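Local structure of MaoC-like dehydratase (Rhodospirillum rubrum, 3EXZ) at residues 77-82 / 138-143; 105-110 / 117-122; 12-17 / 72-77. The protein probably catalyses the reversible hydration or dehydration of thioester-linked acyl groups, as related MaoC-like hot-dog enzymes do, and forms a two-chain assembly. One frame throughout, in Å; residues are numbered along the deposited sequence.

In the fold
All three contacts reach one antiparallel sheet, whose strands run 13-20, 97-109, 116-126, 132-143 and 81-87 across the hot-dog fold. Contact 3 comes first along the chain, tying the first strand to the loop that leaves helix 57-72. At Gln77 the same loop passes into contact 1, where it joins strand 132-143. Contact 2, a hairpin, is nested within the loop that contact 1 closes. Centres of contacts 1 and 2 are about 9 Å apart, of 1 and 3 about 12 Å, and of 2 and 3 about 14 Å. Contacts 1 and 2 meet through neighbouring strands; from contact 3, Leu73 touches both of them and Leu75 contact 1. Contact 1 also borders the second subunit.

Contact 1: residues 77-82 / 138-143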
loop_
_atom_site.group_PDB
_atom_site.type_symbol
_atom_site.label_atom_id
_atom_site.label_comp_id
_atom_site.label_asym_id
_atom_site.label_seq_id
_atom_site.Cartn_x
_atom_site.Cartn_y
_atom_site.Cartn_z
ATOM N N GLN A 77 16.643 13.376 2.760
ATOM C CA GLN A 77 16.067 13.704 1.467
ATOM C C GLN A 77 14.726 13.030 1.178
ATOM O O GLN A 77 14.255 13.014 0.038
ATOM C CB GLN A 77 17.085 13.425 0.357
ATOM C CG GLN A 77 18.381 14.213 0.513
ATOM C CD GLN A 77 19.315 14.012 -0.662
ATOM O OE1 GLN A 77 19.736 12.893 -0.948
ATOM N NE2 GLN A 77 19.637 15.097 -1.356
ATOM N N GLY A 78 14.115 12.476 2.219
ATOM C CA GLY A 78 12.811 11.865 2.052
ATOM C C GLY A 78 12.818 10.385 1.781
ATOM O O GLY A 78 13.880 9.777 1.659
ATOM N N ILE A 79 11.633 9.798 1.667
ATOM C CA ILE A 79 11.535 8.367 1.418
ATOM C C ILE A 79 10.940 8.160 0.038
ATOM O O ILE A 79 9.794 8.520 -0.220
ATOM C CB ILE A 79 10.679 7.673 2.507
ATOM C CG1 ILE A 79 11.320 7.901 3.890
ATOM C CG2 ILE A 79 10.566 6.171 2.202
ATOM C CD1 ILE A 79 10.432 7.514 5.055
ATOM N N ILE A 80 11.737 7.591 -0.857
ATOM C CA ILE A 80 11.295 7.350 -2.219
ATOM C C ILE A 80 11.313 5.853 -2.476
ATOM O O ILE A 80 12.372 5.222 -2.555
ATOM C CB ILE A 80 12.187 8.122 -3.211
ATOM C CG1 ILE A 80 11.984 9.633 -3.012
ATOM C CG2 ILE A 80 11.831 7.747 -4.635
ATOM C CD1 ILE A 80 12.902 10.490 -3.870
ATOM N N GLY A 81 10.115 5.296 -2.599
ATOM C CA GLY A 81 9.981 3.870 -2.799
ATOM C C GLY A 81 9.944 3.393 -4.229
ATOM O O GLY A 81 9.264 3.987 -5.069
ATOM N N ALA A 82 10.715 2.347 -4.520
ATOM C CA ALA A 82 10.713 1.772 -5.862
ATOM C C ALA A 82 9.651 0.656 -5.835
ATOM O O ALA A 82 8.838 0.520 -6.761
ATOM C CB ALA A 82 12.085 1.208 -6.210
ATOM N N ALA A 138 10.646 -2.918 1.884
ATOM C CA ALA A 138 10.741 -1.950 0.803
ATOM C C ALA A 138 12.135 -1.650 0.297
ATOM O O ALA A 138 13.111 -1.783 1.030
ATOM C CB ALA A 138 10.078 -0.616 1.269
ATOM N N LYS A 139 12.225 -1.270 -0.972
ATOM C CA LYS A 139 13.503 -0.860 -1.537
ATOM C C LYS A 139 13.360 0.661 -1.707
ATOM O O LYS A 139 12.494 1.151 -2.440
ATOM C CB LYS A 139 13.767 -1.531 -2.879
ATOM C CG LYS A 139 14.024 -3.025 -2.758
ATOM C CD LYS A 139 14.058 -3.686 -4.125
ATOM C CE LYS A 139 14.549 -5.127 -4.031
ATOM N NZ LYS A 139 15.807 -5.237 -3.229
ATOM N N VAL A 140 14.216 1.400 -1.011
ATOM C CA VAL A 140 14.191 2.853 -1.027
ATOM C C VAL A 140 15.443 3.375 -1.728
ATOM O O VAL A 140 16.497 2.737 -1.684
ATOM C CB VAL A 140 14.094 3.377 0.444
ATOM C CG1 VAL A 140 14.013 4.884 0.481
ATOM C CG2 VAL A 140 12.872 2.773 1.114
ATOM N N VAL A 141 15.310 4.515 -2.401
ATOM C CA VAL A 141 16.432 5.123 -3.103
ATOM C C VAL A 141 17.046 6.173 -2.189
ATOM O O VAL A 141 16.412 7.182 -1.861
ATOM C CB VAL A 141 15.993 5.812 -4.417
ATOM C CG1 VAL A 141 17.222 6.173 -5.240
ATOM C CG2 VAL A 141 15.066 4.896 -5.203
ATOM N N VAL A 142 18.284 5.930 -1.780
ATOM C CA VAL A 142 18.984 6.843 -0.897
ATOM C C VAL A 142 20.290 7.380 -1.476
ATOM O O VAL A 142 21.192 6.614 -1.831
ATOM C CB VAL A 142 19.313 6.168 0.458
ATOM C CG1 VAL A 142 19.936 7.185 1.402
ATOM C CG2 VAL A 142 18.054 5.566 1.070
ATOM N N PHE A 143 20.375 8.700 -1.569
ATOM C CA PHE A 143 21.566 9.376 -2.071
ATOM C C PHE A 143 22.492 9.779 -0.908
ATOM O O PHE A 143 22.051 9.913 0.236
ATOM C CB PHE A 143 21.171 10.661 -2.813
ATOM C CG PHE A 143 20.444 10.423 -4.101
ATOM C CD1 PHE A 143 21.110 10.520 -5.318
ATOM C CD2 PHE A 143 19.088 10.121 -4.103
ATOM C CE1 PHE A 143 20.436 10.294 -6.520
ATOM C CE2 PHE A 143 18.408 9.893 -5.299
ATOM C CZ PHE A 143 19.081 9.990 -6.508
#
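Gly81 and Val140 form an antiparallel, non-hydrogen-bonded pair, their CA atoms 4.7 Å apart, with a backbone hydrogen bond on either side of it. Here strand 81-87, an outermost strand of the hot-dog sheet within this chain, starts against strand 132-143. Val141 N donates to Ile80 O at 3.0 Å, and Ala82 N to Lys139 O at the same 3.0 Å; the second bond is virtually straight, with 179° at its hydrogen. Ile80 O is approached further by Val140 CA, in a CA-H...O contact of 3.4 Å.

The Val140 side chain carries its branch CG1 opposite the backbone N (chi1 -178°), which brings that methyl to 3.5 Å from Ile80 O and, the two side chains crossing at a slant, to 4.1 Å from Ile79 CG2. From there Ile79 reaches Met65, Leu68 and Val69 of helix 57-72, the helix that the sheet wraps in this fold. Ile80 CG2 meets Val141 CG2 at 4.3 Å, and Ile80 also packs on Phe38 of the second subunit. That subunit borders the contact at further points: the backbone of Ala82 hydrogen-bonds to it, and Phe143 packs on its Leu49.

At the start of segment 77-82 the loop already touches the strand through Gln77. Its chain is extended beyond CG and crosses Phe143 at about a right angle, amide and ring planes 86° apart, and OE1 ends 3.2 Å from Phe143 CB.

Contact 2: residues 105-110 / 117-122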
loop_
_atom_site.group_PDB
_atom_site.type_symbol
_atom_site.label_atom_id
_atom_site.label_comp_id
_atom_site.label_asym_id
_atom_site.label_seq_id
_atom_site.Cartn_x
_atom_site.Cartn_y
_atom_site.Cartn_z
ATOM N N LEU A 105 18.225 -4.118 5.832
ATOM C CA LEU A 105 18.623 -5.490 5.532
ATOM C C LEU A 105 19.759 -5.566 4.535
ATOM O O LEU A 105 20.511 -6.543 4.511
ATOM C CB LEU A 105 17.427 -6.283 4.977
ATOM C CG LEU A 105 16.177 -6.482 5.849
ATOM C CD1 LEU A 105 15.289 -7.569 5.237
ATOM C CD2 LEU A 105 16.599 -6.881 7.260
ATOM N N ALA A 106 19.869 -4.533 3.710
ATOM C CA ALA A 106 20.902 -4.479 2.690
ATOM C C ALA A 106 21.034 -3.087 2.065
ATOM O O ALA A 106 20.065 -2.325 2.013
ATOM C CB ALA A 106 20.592 -5.515 1.583
ATOM N N ILE A 107 22.249 -2.760 1.620
ATOM C CA ILE A 107 22.546 -1.496 0.935
ATOM C C ILE A 107 23.206 -1.933 -0.375
ATOM O O ILE A 107 24.195 -2.671 -0.372
ATOM C CB ILE A 107 23.500 -0.587 1.736
ATOM C CG1 ILE A 107 22.769 -0.025 2.956
ATOM C CG2 ILE A 107 23.982 0.559 0.855
ATOM C CD1 ILE A 107 23.439 -0.380 4.258
ATOM N N THR A 108 22.667 -1.471 -1.496
ATOM C CA THR A 108 23.164 -1.880 -2.794
ATOM C C THR A 108 23.359 -0.682 -3.696
ATOM O O THR A 108 22.439 -0.254 -4.402
ATOM C CB THR A 108 22.165 -2.894 -3.432
ATOM O OG1 THR A 108 22.028 -4.034 -2.565
ATOM C CG2 THR A 108 22.643 -3.362 -4.796
ATOM N N PRO A 109 24.574 -0.120 -3.678
ATOM C CA PRO A 109 24.908 1.047 -4.493
ATOM C C PRO A 109 24.679 0.836 -5.976
ATOM O O PRO A 109 24.796 -0.278 -6.483
ATOM C CB PRO A 109 26.380 1.319 -4.148
ATOM C CG PRO A 109 26.898 0.006 -3.645
ATOM C CD PRO A 109 25.735 -0.599 -2.905
ATOM N N SER A 110 24.317 1.916 -6.658
ATOM C CA SER A 110 24.100 1.870 -8.091
ATOM C C SER A 110 25.479 1.874 -8.767
ATOM O O SER A 110 26.332 2.719 -8.470
ATOM C CB SER A 110 23.285 3.088 -8.546
ATOM O OG SER A 110 23.213 3.166 -9.960
ATOM N N ALA A 117 22.090 4.616 -3.721
ATOM C CA ALA A 117 22.009 3.176 -3.497
ATOM C C ALA A 117 20.567 2.781 -3.235
ATOM O O ALA A 117 19.744 3.626 -2.881
ATOM C CB ALA A 117 22.866 2.789 -2.271
ATOM N N ILE A 118 20.260 1.501 -3.438
ATOM C CA ILE A 118 18.929 0.990 -3.140
ATOM C C ILE A 118 19.085 0.312 -1.775
ATOM O O ILE A 118 19.829 -0.662 -1.622
ATOM C CB ILE A 118 18.435 0.000 -4.210
ATOM C CG1 ILE A 118 17.890 0.794 -5.399
ATOM C CG2 ILE A 118 17.362 -0.908 -3.631
ATOM C CD1 ILE A 118 17.582 -0.057 -6.605
ATOM N N VAL A 119 18.402 0.868 -0.778
ATOM C CA VAL A 119 18.451 0.359 0.584
ATOM C C VAL A 119 17.192 -0.437 0.882
ATOM O O VAL A 119 16.077 0.079 0.760
ATOM C CB VAL A 119 18.567 1.523 1.620
ATOM C CG1 VAL A 119 18.714 0.965 3.037
ATOM C CG2 VAL A 119 19.756 2.420 1.271
ATOM N N THR A 120 17.376 -1.698 1.258
ATOM C CA THR A 120 16.260 -2.568 1.589
ATOM C C THR A 120 15.878 -2.356 3.053
ATOM O O THR A 120 16.629 -2.706 3.964
ATOM C CB THR A 120 16.619 -4.053 1.361
ATOM O OG1 THR A 120 16.939 -4.259 -0.022
ATOM C CG2 THR A 120 15.448 -4.943 1.726
ATOM N N CYS A 121 14.701 -1.778 3.272
ATOM C CA CYS A 121 14.220 -1.511 4.621
ATOM C C CYS A 121 13.019 -2.366 4.952
ATOM O O CYS A 121 12.025 -2.363 4.223
ATOM C CB CYS A 121 13.819 -0.043 4.771
ATOM S SG CYS A 121 15.133 1.111 4.378
ATOM N N GLN A 122 13.114 -3.100 6.052
ATOM C CA GLN A 122 12.009 -3.939 6.483
ATOM C C GLN A 122 11.309 -3.277 7.660
ATOM O O GLN A 122 11.843 -3.227 8.767
ATOM C CB GLN A 122 12.506 -5.326 6.891
ATOM C CG GLN A 122 11.391 -6.267 7.288
ATOM C CD GLN A 122 11.850 -7.702 7.417
ATOM O OE1 GLN A 122 11.901 -8.447 6.432
ATOM N NE2 GLN A 122 12.207 -8.096 8.633
HETATM O O HOH W 1 19.116 -2.994 -1.247
#
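Ile107 and Val119 lie side by side and point the same way, the CG1 atom of Ile107 4.2 Å from the CG1 of Val119. The valine torsion (chi1 -176°) sets that methyl trans to the backbone N and also brings it near Ala106 O. On the same face Ile107 turns its other branch, CG2, to Ala117 CB at 4.0 Å. Leu5 and Val10 pack on Ile107, and Leu8 and Val142 on Val119, so this apolar row faces the body of the chain.

The backbones that carry these side chains belong to a beta hairpin of the hot-dog sheet, strands 97-109 and 116-126, whose segments run antiparallel at 168°. Thr108 and Ile118 exchange two hydrogen bonds. Toward the start of the first segment the pattern takes the form of a classic beta bulge: Leu105 and Ala106 lie opposite Thr120, which accepts from Leu105 N through its O and donates through its N to Ala106 O.

Leu105, its backbone bent by the bulge, crosses Gln122 aslant, with CD1 lying 3.7 Å from OE1 and 3.9 Å from CB of Gln122. That OE1 has a weak hydrogen bond to Thr137 OG1.

The opposite face carries Thr108, Ile118 and Thr120, and Lys139 touches the last two. A water hydrogen-bonds Thr120 OG1 at 2.8 Å and lies doubtfully close to Ile118 O; its bonds to Ala106 O and Thr108 OG1 are long and weak. At the hairpin's other end the backbones close in, and Ala117 CB comes to 3.5 Å from Pro109 CA.

Contact 3: residues 12-17 / 72-77; sequences DRFDSA and GLPLAQ
Phe14 meets the end of helix 57-72 through its CB, which lies only 3.0 Å from Gly72 O, and through its ring, whose CD1 reaches Pro74 CD at 3.7 Å. In the hot-dog fold this joins an outermost strand of the sheet within this chain, 13-20, to the last turn of the helix that the sheet wraps and to the loop beyond it. The ring lies oblique to both partners. Its first torsion (chi1 -63°) sets CG opposite the carbonyl carbon and turns CD1 of the ring to the proline; Leu3 touches the ring as well. An alanine here keeps CB beside Gly72 O but takes the ring from Pro74 and Leu3, and would probably open a gap between strand and loop.

Two residues on, Ser16 CB packs 3.6 Å from Gly72 CA; a side chain on Gly72 would press on that CB. No direct hydrogen bond joins the two segments. Instead a water 3.1 Å from both Phe14 O and Gly72 O can bridge them, though other acceptors compete for its protons.

Further out, backbone bonds hold the strand to 97-109, from Phe14 to Thr102 and from Ser16 to Val100, while Pro74 and Ala76 are backbone-bonded to Leu3. Ser71 OG bonds Ala17 N. Ser16 OG, which also bonds Val100 N, donates to a lone pair of Ala17 O at 2.7 Å.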
loop_
_atom_site.group_PDB
_atom_site.type_symbol
_atom_site.label_atom_id
_atom_site.label_comp_id
_atom_site.label_asym_id
_atom_site.label_seq_id
_atom_site.Cartn_x
_atom_site.Cartn_y
_atom_site.Cartn_z
ATOM N N ASP A 12 20.950 -1.634 10.968
ATOM C CA ASP A 12 20.456 -0.453 11.671
ATOM C C ASP A 12 18.963 -0.551 11.938
ATOM O O ASP A 12 18.180 -0.902 11.058
ATOM C CB ASP A 12 20.760 0.826 10.883
ATOM C CG ASP A 12 22.202 1.266 11.024
ATOM O OD1 ASP A 12 22.826 0.911 12.052
ATOM O OD2 ASP A 12 22.702 1.978 10.129
ATOM N N ARG A 13 18.578 -0.237 13.169
ATOM C CA ARG A 13 17.188 -0.289 13.579
ATOM C C ARG A 13 16.664 1.111 13.885
ATOM O O ARG A 13 17.354 1.919 14.502
ATOM C CB ARG A 13 17.052 -1.192 14.811
ATOM C CG ARG A 13 17.312 -2.672 14.546
ATOM C CD ARG A 13 17.437 -3.452 15.855
ATOM N NE ARG A 13 17.874 -4.835 15.657
ATOM C CZ ARG A 13 19.145 -5.224 15.546
ATOM N NH1 ARG A 13 20.130 -4.337 15.619
ATOM N NH2 ARG A 13 19.431 -6.505 15.352
ATOM N N PHE A 14 15.447 1.389 13.422
ATOM C CA PHE A 14 14.791 2.679 13.640
ATOM C C PHE A 14 13.393 2.470 14.203
ATOM O O PHE A 14 12.704 1.507 13.859
ATOM C CB PHE A 14 14.687 3.463 12.334
ATOM C CG PHE A 14 16.009 3.823 11.749
ATOM C CD1 PHE A 14 16.707 4.941 12.201
ATOM C CD2 PHE A 14 16.604 2.993 10.813
ATOM C CE1 PHE A 14 17.985 5.215 11.732
ATOM C CE2 PHE A 14 17.885 3.259 10.339
ATOM C CZ PHE A 14 18.575 4.371 10.800
ATOM N N ASP A 15 12.970 3.395 15.051
ATOM C CA ASP A 15 11.673 3.295 15.674
ATOM C C ASP A 15 10.861 4.551 15.554
ATOM O O ASP A 15 11.374 5.649 15.740
ATOM C CB ASP A 15 11.844 2.889 17.125
ATOM C CG ASP A 15 11.332 1.505 17.369
ATOM O OD1 ASP A 15 10.129 1.375 17.690
ATOM O OD2 ASP A 15 12.117 0.546 17.213
ATOM N N SER A 16 9.585 4.394 15.239
ATOM C CA SER A 16 8.711 5.543 15.076
ATOM C C SER A 16 7.965 5.859 16.367
ATOM O O SER A 16 8.020 5.098 17.338
ATOM C CB SER A 16 7.653 5.249 13.999
ATOM O OG SER A 16 6.579 4.464 14.519
ATOM N N ALA A 17 7.296 7.012 16.364
ATOM C CA ALA A 17 6.443 7.394 17.475
ATOM C C ALA A 17 5.150 6.557 17.264
ATOM O O ALA A 17 5.019 5.797 16.285
ATOM C CB ALA A 17 6.142 8.876 17.463
ATOM N N GLY A 72 9.744 7.406 11.993
ATOM C CA GLY A 72 10.360 6.102 11.822
ATOM C C GLY A 72 11.589 5.904 10.955
ATOM O O GLY A 72 12.455 5.106 11.303
ATOM N N LEU A 73 11.661 6.595 9.821
ATOM C CA LEU A 73 12.799 6.510 8.922
ATOM C C LEU A 73 13.176 7.963 8.656
ATOM O O LEU A 73 12.579 8.667 7.821
ATOM C CB LEU A 73 12.427 5.769 7.615
ATOM C CG LEU A 73 13.426 4.724 7.079
ATOM C CD1 LEU A 73 13.129 4.484 5.608
ATOM C CD2 LEU A 73 14.865 5.194 7.246
ATOM N N PRO A 74 14.180 8.451 9.398
ATOM C CA PRO A 74 14.718 9.808 9.364
ATOM C C PRO A 74 15.599 10.225 8.200
ATOM O O PRO A 74 16.600 10.891 8.414
ATOM C CB PRO A 74 15.481 9.933 10.684
ATOM C CG PRO A 74 15.156 8.654 11.454
ATOM C CD PRO A 74 14.919 7.649 10.385
ATOM N N LEU A 75 15.208 9.859 6.987
ATOM C CA LEU A 75 15.995 10.203 5.811
ATOM C C LEU A 75 15.928 11.692 5.505
ATOM O O LEU A 75 14.839 12.256 5.389
ATOM C CB LEU A 75 15.507 9.383 4.617
ATOM C CG LEU A 75 16.194 8.054 4.240
ATOM C CD1 LEU A 75 16.986 7.451 5.401
ATOM C CD2 LEU A 75 15.125 7.094 3.736
ATOM N N ALA A 76 17.089 12.322 5.351
ATOM C CA ALA A 76 17.138 13.759 5.099
ATOM C C ALA A 76 16.485 14.192 3.797
ATOM O O ALA A 76 15.835 15.243 3.739
ATOM C CB ALA A 76 18.588 14.252 5.152
ATOM N N GLN A 77 16.643 13.376 2.760
ATOM C CA GLN A 77 16.067 13.704 1.467
ATOM C C GLN A 77 14.726 13.030 1.178
ATOM O O GLN A 77 14.255 13.014 0.038
ATOM C CB GLN A 77 17.085 13.425 0.357
ATOM C CG GLN A 77 18.381 14.213 0.513
ATOM C CD GLN A 77 19.315 14.012 -0.662
ATOM O OE1 GLN A 77 19.736 12.893 -0.948
ATOM N NE2 GLN A 77 19.637 15.097 -1.356
HETATM O O HOH W 2 10.647 2.634 11.811
#